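Local structure of Lys-gingipain catalytic subunit (Porphyromonas gingivalis, 6I9A) at residues 47-50 with 51-54; 100-103 with 104-107; 167-170 with 171-175; 336-339 with 340-344. The protein cleaves proteins after lysine as a secreted cysteine protease of Porphyromonas gingivalis, this chain being the catalytic subunit with its C-terminal immunoglobulin-like domain. One frame throughout, in Å; residues are numbered along the deposited sequence.

Contact 1 of 4, residues 47-50 with 51-54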
ATOM      1  N   THR A  47      -6.069  -8.983  20.084  1.00 13.24           N
ATOM      2  CA  THR A  47      -7.325  -8.651  20.778  1.00 13.59           C
ATOM      3  C   THR A  47      -7.606  -9.554  21.997  1.00 15.16           C
ATOM      4  O   THR A  47      -8.685  -9.437  22.582  1.00 17.26           O
ATOM      5  CB  THR A  47      -8.474  -8.679  19.801  1.00 14.04           C
ATOM      6  OG1 THR A  47      -8.509  -9.984  19.201  1.00 15.29           O
ATOM      7  CG2 THR A  47      -8.316  -7.567  18.720  1.00 15.21           C
ATOM      8  N   ASP A  48      -6.664 -10.428  22.377  1.00 14.53           N
ATOM      9  CA  ASP A  48      -6.849 -11.184  23.622  1.00 14.89           C
ATOM     10  C   ASP A  48      -6.045 -10.543  24.759  1.00 14.83           C
ATOM     11  O   ASP A  48      -5.980 -11.115  25.847  1.00 15.88           O
ATOM     12  CB  ASP A  48      -6.461 -12.629  23.412  1.00 16.30           C
ATOM     13  CG  ASP A  48      -5.055 -12.886  22.958  1.00 17.80           C
ATOM     14  OD1 ASP A  48      -4.267 -11.907  22.806  1.00 17.86           O
ATOM     15  OD2 ASP A  48      -4.715 -14.067  22.777  1.00 20.05           O
ATOM     16  N   GLU A  49      -5.452  -9.344  24.529  1.00 15.05           N
ATOM     17  CA  GLU A  49      -4.703  -8.619  25.575  1.00 15.03           C
ATOM     18  C   GLU A  49      -5.592  -7.655  26.328  1.00 15.37           C
ATOM     19  O   GLU A  49      -6.490  -7.029  25.755  1.00 18.25           O
ATOM     20  CB  GLU A  49      -3.536  -7.869  24.939  1.00 15.26           C
ATOM     21  CG  GLU A  49      -2.525  -8.821  24.341  1.00 16.28           C
ATOM     22  CD  GLU A  49      -1.493  -8.110  23.502  1.00 17.87           C
ATOM     23  OE1 GLU A  49      -1.180  -6.928  23.776  1.00 20.08           O
ATOM     24  OE2 GLU A  49      -0.989  -8.758  22.572  1.00 19.35           O
ATOM     25  N   ALA A  50      -5.299  -7.491  27.641  1.00 17.52           N
ATOM     26  CA  ALA A  50      -6.025  -6.557  28.502  1.00 18.79           C
ATOM     27  C   ALA A  50      -6.032  -5.143  27.926  1.00 18.30           C
ATOM     28  O   ALA A  50      -7.096  -4.504  27.856  1.00 20.70           O
ATOM     29  CB  ALA A  50      -5.398  -6.532  29.916  1.00 21.16           C
ATOM     30  N   GLU A  51      -4.858  -4.651  27.549  1.00 18.11           N
ATOM     31  CA  GLU A  51      -4.704  -3.266  27.149  1.00 19.89           C
ATOM     32  C   GLU A  51      -5.370  -2.980  25.805  1.00 16.43           C
ATOM     33  O   GLU A  51      -5.707  -1.827  25.539  1.00 18.27           O
ATOM     34  CB  GLU A  51      -3.232  -2.868  27.095  1.00 24.68           C
ATOM     35  CG  GLU A  51      -2.616  -2.610  28.474  1.00 35.33           C
ATOM     36  CD  GLU A  51      -1.125  -2.311  28.446  1.00 50.07           C
ATOM     37  OE1 GLU A  51      -0.480  -2.381  29.519  1.00 57.32           O
ATOM     38  OE2 GLU A  51      -0.598  -2.001  27.353  1.00 47.80           O
ATOM     39  N   VAL A  52      -5.563  -4.000  24.952  1.00 15.23           N
ATOM     40  CA  VAL A  52      -6.179  -3.820  23.633  1.00 14.09           C
ATOM     41  C   VAL A  52      -7.676  -3.936  23.738  1.00 14.05           C
ATOM     42  O   VAL A  52      -8.421  -3.132  23.146  1.00 14.70           O
ATOM     43  CB  VAL A  52      -5.630  -4.882  22.647  1.00 13.75           C
ATOM     44  CG1 VAL A  52      -6.271  -4.742  21.260  1.00 14.31           C
ATOM     45  CG2 VAL A  52      -4.115  -4.779  22.501  1.00 14.40           C
ATOM     46  N   GLY A  53      -8.139  -4.945  24.442  1.00 16.43           N
ATOM     47  CA  GLY A  53      -9.566  -5.202  24.543  1.00 17.13           C
ATOM     48  C   GLY A  53     -10.126  -5.729  23.236  1.00 16.66           C
ATOM     49  O   GLY A  53      -9.376  -6.116  22.316  1.00 17.83           O
ATOM     50  N   THR A  54     -11.454  -5.712  23.131  1.00 16.84           N
ATOM     51  CA  THR A  54     -12.136  -6.308  21.984  1.00 15.85           C
ATOM     52  C   THR A  54     -13.129  -5.362  21.306  1.00 16.97           C
ATOM     53  O   THR A  54     -13.786  -5.762  20.345  1.00 20.39           O
ATOM     54  CB  THR A  54     -12.892  -7.596  22.456  1.00 17.45           C
ATOM     55  OG1 THR A  54     -13.759  -7.230  23.534  1.00 23.20           O
ATOM     56  CG2 THR A  54     -11.942  -8.681  22.893  1.00 18.81           C
TER
HETATM   57  O   HOH W   1      -8.464  -1.888  27.167  1.00 35.63           O
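Thr47 and Val52 meet on the inner side of a tight bend that leaves strand 40-46: the methyl groups Thr47 CG2 and Val52 CG1 lie 4.3 Å apart. The two branches of Thr47 have separate tasks. With chi1 at 57°, OG1 sits between the backbone N and the carbonyl carbon and is hydrogen-bonded to the N of Ala22, while CG2 stays beside the returning chain, 4.0 Å from Gly53 O. Threonine suits the place because it offers a hydroxyl and a methyl on one short stem. Val52 is the buried residue of the bend. Its CG2 rests against the stem of Glu49, 4.0 Å from Glu49 CB, and its side chain also packs on Ile59 and Phe62 of helix 56-72. The carboxylate of Glu49 is engaged by His45 ND1 and Tyr46 N. Glu51 extends from the bend with its end leading away and touches Phe62; its OE2 remains 6.1 Å from Glu49 OE1, so the like charges do not meet.

Glu49 O accepts both backbone bonds across the bend. It receives Gly53 N at 3.0 Å in an almost straight bond (168°), and Val52 N more weakly, which makes a single alpha-turn. Gly53 leaves that turn with phi at 71°, a value that favours glycine. Beyond it, Thr54 CG2 lies 3.4 Å from Thr47 O. The chemistry implies a bend shaped by backbone bonding and a small apolar patch, with the Glu49 carboxylate held by His45 and Tyr46 beside the Val52 methyl while Glu51 points away.

Contact 2 of 4, residues 100-103 with 104-107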
ATOM      1  N   VAL A 100     -18.626   2.222   6.959  1.00  9.87           N
ATOM      2  CA  VAL A 100     -17.495   1.831   7.802  1.00  9.87           C
ATOM      3  C   VAL A 100     -16.230   2.541   7.356  1.00  9.53           C
ATOM      4  O   VAL A 100     -15.952   2.738   6.155  1.00  9.67           O
ATOM      5  CB  VAL A 100     -17.339   0.284   7.825  1.00 10.32           C
ATOM      6  CG1 VAL A 100     -16.858  -0.283   6.471  1.00 11.71           C
ATOM      7  CG2 VAL A 100     -16.445  -0.157   8.990  1.00 12.42           C
ATOM      8  N   THR A 101     -15.384   2.870   8.354  1.00  9.54           N
ATOM      9  CA  THR A 101     -14.065   3.439   8.120  1.00  9.55           C
ATOM     10  C   THR A 101     -13.140   2.977   9.212  1.00  9.80           C
ATOM     11  O   THR A 101     -13.533   2.750  10.371  1.00 10.55           O
ATOM     12  CB  THR A 101     -14.084   5.000   8.080  1.00 10.69           C
ATOM     13  OG1 THR A 101     -12.807   5.517   7.704  1.00 10.29           O
ATOM     14  CG2 THR A 101     -14.500   5.661   9.404  1.00 11.14           C
ATOM     15  N   ASP A 102     -11.861   2.932   8.823  1.00  9.59           N
ATOM     16  CA  ASP A 102     -10.740   2.700   9.733  1.00  9.70           C
ATOM     17  C   ASP A 102     -10.022   4.014  10.048  1.00  9.68           C
ATOM     18  O   ASP A 102      -9.047   4.015  10.803  1.00 10.24           O
ATOM     19  CB  ASP A 102      -9.717   1.711   9.132  1.00 10.72           C
ATOM     20  CG  ASP A 102     -10.186   0.284   9.147  1.00 11.05           C
ATOM     21  OD1 ASP A 102     -11.047  -0.036   9.987  1.00 11.26           O
ATOM     22  OD2 ASP A 102      -9.675  -0.530   8.307  1.00 11.04           O
ATOM     23  N   LEU A 103     -10.516   5.146   9.500  1.00  9.51           N
ATOM     24  CA  LEU A 103      -9.784   6.403   9.680  1.00 10.23           C
ATOM     25  C   LEU A 103      -9.527   6.725  11.136  1.00 10.71           C
ATOM     26  O   LEU A 103      -8.432   7.254  11.457  1.00 11.29           O
ATOM     27  CB  LEU A 103     -10.601   7.562   9.065  1.00 11.19           C
ATOM     28  CG  LEU A 103      -9.938   8.953   9.212  1.00 10.99           C
ATOM     29  CD1 LEU A 103      -8.589   9.049   8.528  1.00 13.11           C
ATOM     30  CD2 LEU A 103     -10.864  10.037   8.702  1.00 11.33           C
ATOM     31  N   TYR A 104     -10.519   6.486  12.008  1.00 10.23           N
ATOM     32  CA  TYR A 104     -10.379   6.986  13.385  1.00 10.61           C
ATOM     33  C   TYR A 104      -9.455   6.122  14.250  1.00 11.40           C
ATOM     34  O   TYR A 104      -9.060   6.581  15.319  1.00 12.86           O
ATOM     35  CB  TYR A 104     -11.756   7.203  13.984  1.00 12.42           C
ATOM     36  CG  TYR A 104     -12.423   8.318  13.197  1.00 12.12           C
ATOM     37  CD1 TYR A 104     -13.481   8.047  12.328  1.00 11.93           C
ATOM     38  CD2 TYR A 104     -11.913   9.613  13.230  1.00 12.82           C
ATOM     39  CE1 TYR A 104     -14.038   9.044  11.525  1.00 11.95           C
ATOM     40  CE2 TYR A 104     -12.451  10.616  12.436  1.00 12.67           C
ATOM     41  CZ  TYR A 104     -13.517  10.330  11.587  1.00 12.09           C
ATOM     42  OH  TYR A 104     -14.007  11.308  10.754  1.00 12.44           O
ATOM     43  N   TYR A 105      -9.016   4.977  13.755  1.00 10.92           N
ATOM     44  CA  TYR A 105      -7.898   4.302  14.428  1.00 11.83           C
ATOM     45  C   TYR A 105      -6.595   5.069  14.183  1.00 13.74           C
ATOM     46  O   TYR A 105      -5.740   5.135  15.070  1.00 15.53           O
ATOM     47  CB  TYR A 105      -7.717   2.872  13.899  1.00 10.92           C
ATOM     48  CG  TYR A 105      -8.878   1.949  14.242  1.00 10.42           C
ATOM     49  CD1 TYR A 105      -9.322   1.801  15.560  1.00 11.55           C
ATOM     50  CD2 TYR A 105      -9.531   1.225  13.245  1.00 10.88           C
ATOM     51  CE1 TYR A 105     -10.399   0.962  15.866  1.00 11.72           C
ATOM     52  CE2 TYR A 105     -10.610   0.388  13.537  1.00 11.64           C
ATOM     53  CZ  TYR A 105     -11.038   0.255  14.854  1.00 12.22           C
ATOM     54  OH  TYR A 105     -12.112  -0.548  15.155  1.00 12.70           O
ATOM     55  N   SER A 106      -6.447   5.641  12.977  1.00 13.80           N
ATOM     56  CA  SER A 106      -5.229   6.337  12.494  1.00 16.22           C
ATOM     57  C   SER A 106      -5.204   7.819  12.839  1.00 15.44           C
ATOM     58  O   SER A 106      -4.109   8.390  12.927  1.00 17.59           O
ATOM     59  CB  SER A 106      -5.090   6.166  10.971  1.00 17.81           C
ATOM     60  OG  SER A 106      -5.967   6.944  10.170  1.00 16.02           O
ATOM     61  N   ALA A 107      -6.345   8.442  13.007  1.00 13.96           N
ATOM     62  CA  ALA A 107      -6.471   9.880  13.219  1.00 14.07           C
ATOM     63  C   ALA A 107      -6.456  10.094  14.700  1.00 14.11           C
ATOM     64  O   ALA A 107      -7.462   9.890  15.375  1.00 18.86           O
ATOM     65  CB  ALA A 107      -7.758  10.392  12.556  1.00 15.34           C
TER
HETATM   66  O   HOH W   2     -12.324   4.361  12.261  1.00 13.63           O
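Leu103 O gathers the C-terminal half of this short turn: Ala107 N approaches almost in line with the carbonyl at 2.9 Å, and Ser106 OG donates to it at 2.8 Å from a position tilted 23° off the carbonyl plane. Ser106 N adds a weak bond. Serine suits the site because its short hydroxyl can donate to a carbonyl of the preceding turn; chi1 of 75° puts it there.

The packed side brings apolar groups and one carboxylate against the two tyrosine rings. Leu103 CD2 lies over one face of the Tyr104 ring, 3.9 Å from CZ, and Thr101 CG2 approaches the same ring obliquely, 3.9 Å from CD1. Asp102 OD1 meets the edge of the Tyr105 ring, 3.6 Å from CE2, where a carboxylate should find the slightly positive ring hydrogens congenial; the same oxygen is salt-bridged to Arg120. The wetter side has a single bridging water, which donates to Thr101 O and accepts from Tyr104 N, each at 2.8 Å. Tyr104 is also the least buried residue here, its OH held by Glu355 and His351.

Thr101 OG1, also hydrogen-bonded to Glu355 O, accepts from Leu103 N in a nearly straight capping bond with the form of an ST turn. The arrangement is that of a strand end whose threonine caps the start of one weakly bonded helical turn, here lying just ahead of the loop that binds the second calcium ion.

Contact 3 of 4, residues 167-170 with 171-175. With NA (sodium ion), chain F.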
ATOM      1  N   VAL A 167     -14.187  12.653 -17.856  1.00  8.83           N
ATOM      2  CA  VAL A 167     -13.214  12.423 -16.779  1.00  8.93           C
ATOM      3  C   VAL A 167     -12.493  11.080 -16.918  1.00  8.45           C
ATOM      4  O   VAL A 167     -11.301  11.032 -16.692  1.00  8.82           O
ATOM      5  CB  VAL A 167     -13.943  12.478 -15.420  1.00  9.33           C
ATOM      6  CG1 VAL A 167     -13.129  11.834 -14.293  1.00 10.08           C
ATOM      7  CG2 VAL A 167     -14.255  13.936 -15.054  1.00 10.32           C
ATOM      8  N   GLY A 168     -13.209   9.995 -17.237  1.00  8.71           N
ATOM      9  CA  GLY A 168     -12.542   8.685 -17.247  1.00  9.14           C
ATOM     10  C   GLY A 168     -11.398   8.628 -18.236  1.00  8.72           C
ATOM     11  O   GLY A 168     -10.250   8.244 -17.906  1.00  8.97           O
ATOM     12  N   GLN A 169     -11.688   9.025 -19.493  1.00  9.14           N
ATOM     13  CA  GLN A 169     -10.628   8.975 -20.505  1.00  9.65           C
ATOM     14  C   GLN A 169      -9.470   9.955 -20.208  1.00  9.04           C
ATOM     15  O   GLN A 169      -8.313   9.559 -20.237  1.00  9.85           O
ATOM     16  CB  GLN A 169     -11.187   9.190 -21.888  1.00 10.30           C
ATOM     17  CG  GLN A 169     -12.099   8.054 -22.368  1.00 10.78           C
ATOM     18  CD  GLN A 169     -12.383   8.171 -23.832  1.00 11.55           C
ATOM     19  OE1 GLN A 169     -11.461   8.440 -24.626  1.00 14.23           O
ATOM     20  NE2 GLN A 169     -13.629   7.974 -24.187  1.00 12.27           N
ATOM     21  N   PRO A 170      -9.760  11.213 -19.829  1.00  9.20           N
ATOM     22  CA  PRO A 170      -8.637  12.108 -19.475  1.00  9.54           C
ATOM     23  C   PRO A 170      -7.782  11.547 -18.340  1.00  8.94           C
ATOM     24  O   PRO A 170      -6.568  11.715 -18.347  1.00  9.23           O
ATOM     25  CB  PRO A 170      -9.330  13.450 -19.107  1.00 11.35           C
ATOM     26  CG  PRO A 170     -10.631  13.404 -19.913  1.00 13.57           C
ATOM     27  CD  PRO A 170     -11.043  11.962 -19.950  1.00 10.10           C
ATOM     28  N   THR A 171      -8.419  10.877 -17.346  1.00  8.52           N
ATOM     29  CA  THR A 171      -7.640  10.287 -16.232  1.00  8.40           C
ATOM     30  C   THR A 171      -6.640   9.257 -16.765  1.00  8.58           C
ATOM     31  O   THR A 171      -5.425   9.346 -16.490  1.00  9.05           O
ATOM     32  CB  THR A 171      -8.572   9.598 -15.250  1.00  8.28           C
ATOM     33  OG1 THR A 171      -9.452  10.555 -14.632  1.00  8.63           O
ATOM     34  CG2 THR A 171      -7.783   8.897 -14.135  1.00  9.31           C
ATOM     35  N   ILE A 172      -7.149   8.269 -17.523  1.00  8.61           N
ATOM     36  CA  ILE A 172      -6.260   7.180 -17.970  1.00  9.33           C
ATOM     37  C   ILE A 172      -5.246   7.711 -18.979  1.00  8.64           C
ATOM     38  O   ILE A 172      -4.071   7.308 -18.944  1.00  9.10           O
ATOM     39  CB  ILE A 172      -7.143   6.044 -18.554  1.00 10.68           C
ATOM     40  CG1 ILE A 172      -8.077   5.444 -17.492  1.00 11.04           C
ATOM     41  CG2 ILE A 172      -6.270   4.958 -19.233  1.00 12.76           C
ATOM     42  CD1 ILE A 172      -7.453   4.964 -16.240  1.00 11.94           C
ATOM     43  N   LYS A 173      -5.647   8.645 -19.847  1.00  8.95           N
ATOM     44  CA  LYS A 173      -4.713   9.228 -20.813  1.00  9.15           C
ATOM     45  C   LYS A 173      -3.588   9.970 -20.117  1.00  9.03           C
ATOM     46  O   LYS A 173      -2.448   9.957 -20.600  1.00  9.84           O
ATOM     47  CB  LYS A 173      -5.434  10.117 -21.819  1.00 10.78           C
ATOM     48  CG  LYS A 173      -6.327   9.325 -22.783  1.00 11.69           C
ATOM     49  CD  LYS A 173      -7.132  10.271 -23.702  1.00 15.02           C
ATOM     50  CE  LYS A 173      -7.842   9.477 -24.792  1.00 19.72           C
ATOM     51  NZ  LYS A 173      -8.583  10.394 -25.698  1.00 25.15           N
ATOM     52  N   TYR A 174      -3.864  10.677 -19.016  1.00  9.09           N
ATOM     53  CA  TYR A 174      -2.805  11.372 -18.263  1.00  9.33           C
ATOM     54  C   TYR A 174      -1.810  10.340 -17.715  1.00  8.58           C
ATOM     55  O   TYR A 174      -0.610  10.484 -17.882  1.00  9.12           O
ATOM     56  CB  TYR A 174      -3.474  12.158 -17.099  1.00  9.08           C
ATOM     57  CG  TYR A 174      -2.488  12.909 -16.236  1.00  9.12           C
ATOM     58  CD1 TYR A 174      -2.214  14.265 -16.463  1.00  9.25           C
ATOM     59  CD2 TYR A 174      -1.835  12.275 -15.184  1.00  8.69           C
ATOM     60  CE1 TYR A 174      -1.354  14.974 -15.635  1.00  8.86           C
ATOM     61  CE2 TYR A 174      -0.947  12.974 -14.355  1.00  9.00           C
ATOM     62  CZ  TYR A 174      -0.711  14.312 -14.596  1.00  8.86           C
ATOM     63  OH  TYR A 174       0.129  15.050 -13.811  1.00  9.64           O
ATOM     64  N   GLY A 175      -2.330   9.276 -17.093  1.00  9.20           N
ATOM     65  CA  GLY A 175      -1.459   8.205 -16.606  1.00  9.08           C
ATOM     66  C   GLY A 175      -0.545   7.630 -17.689  1.00  9.08           C
ATOM     67  O   GLY A 175       0.665   7.423 -17.463  1.00  9.77           O
TER
HETATM   68 NA    NA F 704      -0.715  16.328 -11.822  1.00  8.95          NA
HETATM   69  O   HOH W   3       1.306  17.704 -11.809  1.00 10.55           O
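Thr171 places OG1 beside its own backbone N, opposite its carbonyl carbon (chi1 -64°), and this sends the hydroxyl back one helical turn to Val167 O at 2.8 Å. Tyr174 takes the other course: chi1 of 179° turns its ring away from the preceding turn and carries OH to a sodium ion. Val167 O is thus gripped twice, by Thr171 OG1 and by Thr171 N at 3.0 Å, the two donors arriving from opposite faces of its carbonyl plane. A threonine is well suited to such a buried helix position, because its hydroxyl is satisfied by the backbone while its methyl is left for packing.

One residue earlier, Pro170 has no N-H to give to the turn before it, and the helix kinks there. The bonds resume with Thr171 N and continue with Ile172 N to Gly168 O at 3.1 Å and Lys173 N to Gln169 O at 2.8 Å. Helix 163-178 is the crossover of a beta-alpha-beta unit between strands 152-157 and 188-192; Ile172 packs on Leu155 and Ala157 of the first strand, and Thr171 on Tyr289 of helix 285-293. On the outer side Gln169 and Lys173 run alongside one another, with OE1 3.6 Å from NZ, while Gln169 NE2 is bonded to Asn164 OD1.

The phenol oxygen of Tyr174 binds the sodium ion at 2.5 Å, and a water lies 2.4 Å from the metal. Val293 O, Thr308 OG1, Ser309 O and Asp314 OD2 complete the shell.

Contact 4 of 4, residues 336-339 with 340-344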
ATOM      1  N   ALA A 336      -7.349  15.546  -3.697  1.00  8.66           N
ATOM      2  CA  ALA A 336      -8.749  15.900  -3.530  1.00  8.90           C
ATOM      3  C   ALA A 336      -8.887  17.027  -2.491  1.00 10.00           C
ATOM      4  O   ALA A 336      -9.785  17.875  -2.596  1.00 10.12           O
ATOM      5  CB  ALA A 336      -9.527  14.671  -3.089  1.00 10.19           C
ATOM      6  N   THR A 337      -8.000  17.029  -1.460  1.00  8.80           N
ATOM      7  CA  THR A 337      -8.051  18.067  -0.443  1.00  9.10           C
ATOM      8  C   THR A 337      -7.570  19.378  -1.044  1.00  8.70           C
ATOM      9  O   THR A 337      -8.185  20.455  -0.809  1.00  9.17           O
ATOM     10  CB  THR A 337      -7.153  17.649   0.746  1.00  9.07           C
ATOM     11  OG1 THR A 337      -7.607  16.371   1.244  1.00  9.44           O
ATOM     12  CG2 THR A 337      -7.267  18.631   1.892  1.00  9.30           C
ATOM     13  N   HIS A 338      -6.464  19.358  -1.782  1.00  8.90           N
ATOM     14  CA  HIS A 338      -5.919  20.559  -2.383  1.00  9.08           C
ATOM     15  C   HIS A 338      -6.932  21.200  -3.313  1.00  9.28           C
ATOM     16  O   HIS A 338      -7.053  22.442  -3.356  1.00  9.17           O
ATOM     17  CB  HIS A 338      -4.613  20.221  -3.151  1.00  9.55           C
ATOM     18  CG  HIS A 338      -3.881  21.401  -3.637  1.00  9.42           C
ATOM     19  ND1 HIS A 338      -3.385  22.337  -2.764  1.00 10.11           N
ATOM     20  CD2 HIS A 338      -3.545  21.741  -4.901  1.00 10.11           C
ATOM     21  CE1 HIS A 338      -2.738  23.221  -3.518  1.00 10.51           C
ATOM     22  NE2 HIS A 338      -2.810  22.884  -4.819  1.00 11.20           N
ATOM     23  N   ALA A 339      -7.687  20.395  -4.082  1.00  9.10           N
ATOM     24  CA  ALA A 339      -8.714  20.921  -4.989  1.00  9.81           C
ATOM     25  C   ALA A 339      -9.698  21.809  -4.235  1.00  9.86           C
ATOM     26  O   ALA A 339     -10.057  22.892  -4.688  1.00  9.78           O
ATOM     27  CB  ALA A 339      -9.416  19.750  -5.665  1.00 10.64           C
ATOM     28  N   GLY A 340     -10.134  21.344  -3.044  1.00  9.66           N
ATOM     29  CA  GLY A 340     -11.026  22.163  -2.220  1.00 10.32           C
ATOM     30  C   GLY A 340     -10.336  23.441  -1.756  1.00  9.97           C
ATOM     31  O   GLY A 340     -10.920  24.532  -1.759  1.00 11.41           O
ATOM     32  N   ASN A 341      -9.073  23.329  -1.352  1.00  9.91           N
ATOM     33  CA  ASN A 341      -8.340  24.486  -0.830  1.00 10.63           C
ATOM     34  C   ASN A 341      -8.112  25.569  -1.851  1.00 10.56           C
ATOM     35  O   ASN A 341      -8.016  26.745  -1.490  1.00 12.40           O
ATOM     36  CB  ASN A 341      -6.972  24.065  -0.298  1.00 11.05           C
ATOM     37  CG  ASN A 341      -7.045  23.267   0.962  1.00 10.43           C
ATOM     38  OD1 ASN A 341      -8.086  23.232   1.634  1.00 12.91           O
ATOM     39  ND2 ASN A 341      -5.991  22.525   1.293  1.00 10.90           N
ATOM     40  N   ILE A 342      -8.065  25.205  -3.125  1.00 10.42           N
ATOM     41  CA  ILE A 342      -7.762  26.190  -4.177  1.00 10.55           C
ATOM     42  C   ILE A 342      -9.054  26.630  -4.895  1.00 11.08           C
ATOM     43  O   ILE A 342      -8.961  27.478  -5.785  1.00 14.12           O
ATOM     44  CB  ILE A 342      -6.661  25.723  -5.167  1.00 11.47           C
ATOM     45  CG1 ILE A 342      -7.157  24.574  -6.044  1.00 11.52           C
ATOM     46  CG2 ILE A 342      -5.386  25.390  -4.391  1.00 12.87           C
ATOM     47  CD1 ILE A 342      -6.093  24.120  -7.107  1.00 12.31           C
ATOM     48  N   GLY A 343     -10.194  26.087  -4.499  1.00 11.54           N
ATOM     49  CA  GLY A 343     -11.475  26.551  -5.051  1.00 13.09           C
ATOM     50  C   GLY A 343     -11.940  25.834  -6.292  1.00 11.68           C
ATOM     51  O   GLY A 343     -12.826  26.326  -6.982  1.00 13.30           O
ATOM     52  N   ASN A 344     -11.347  24.666  -6.617  1.00 10.88           N
ATOM     53  CA  ASN A 344     -11.879  23.891  -7.726  1.00 10.55           C
ATOM     54  C   ASN A 344     -13.280  23.361  -7.423  1.00 10.46           C
ATOM     55  O   ASN A 344     -13.693  23.327  -6.263  1.00 12.17           O
ATOM     56  CB  ASN A 344     -10.992  22.642  -7.942  1.00 10.66           C
ATOM     57  CG  ASN A 344      -9.604  22.869  -8.440  1.00  9.89           C
ATOM     58  OD1 ASN A 344      -8.798  21.930  -8.371  1.00 11.19           O
ATOM     59  ND2 ASN A 344      -9.275  24.061  -8.981  1.00 11.10           N
TER
HETATM   60  O   HOH W   4      -3.511  23.106  -0.167  1.00 11.10           O
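Ile342 lays CG2 over one face of the His338 ring in a CH-pi contact, 3.8 Å from the ring centroid and 23° from the ring normal. With chi1 at 69°, CG2 stands beside the isoleucine's backbone N, close to the preceding turn, where it reaches His338 CE1 at 3.5 Å. A branched side chain suits the spot, since CG2 can cover the imidazole face while the CG1-CD1 arm runs past the His338 carbonyl to touch the ring more loosely at CD2 and NE2. The ring of Tyr3 also meets the imidazole.

Backbone hydrogen bonds form the second group. Asn341 N reaches Thr337 O in the plane of that carbonyl, and Ile342 N reaches His338 O at 3.0 Å, with a weak branch to Ala339 O. Helix 325-342 then closes in a Schellman motif: Asn344 N returns to Ala339 O at 2.9 Å, and Gly343 N to Gly340 O at 3.2 Å. Gly343 has phi at 90°, where a side chain would be jammed against the carbonyl oxygen before it, so glycine is the natural residue there.

Polar side chains supply the rest. A water in the plane of the His338 ring lies 2.7 Å from ND1 and accepts from Asn341 ND2 at 2.9 Å, linking two consecutive turns at the exposed face. Asn344 turns its carbonyl oxygen inward, with OD1 close to the Ala339 methyl and bonded to Asn296 N. Thr337 lays CG2 beside Asn341 ND2, while its OG1 is hydrogen-bonded to Asn333 O and Trp354 NE1.

From the N terminus the four contacts follow in series; none encloses or crosses another, and each is local. Contact 1 closes the bend between strand 40-46 and helix 56-72. Contact 2 turns strand 100-101 into one helical turn and leans on the same helix, its nearest atoms about 8 Å from contact 1. Contact 3 closes no loop but spans successive turns of helix 163-178, and contact 4 ends helix 325-342; both pack on helix 285-293, their centres about 19 Å apart. Ser309 relates them further, binding the sodium ion of Tyr174 and touching His338. Contacts 2 and 4 both lie near the second calcium site, close to Glu115 and Phe113 respectively.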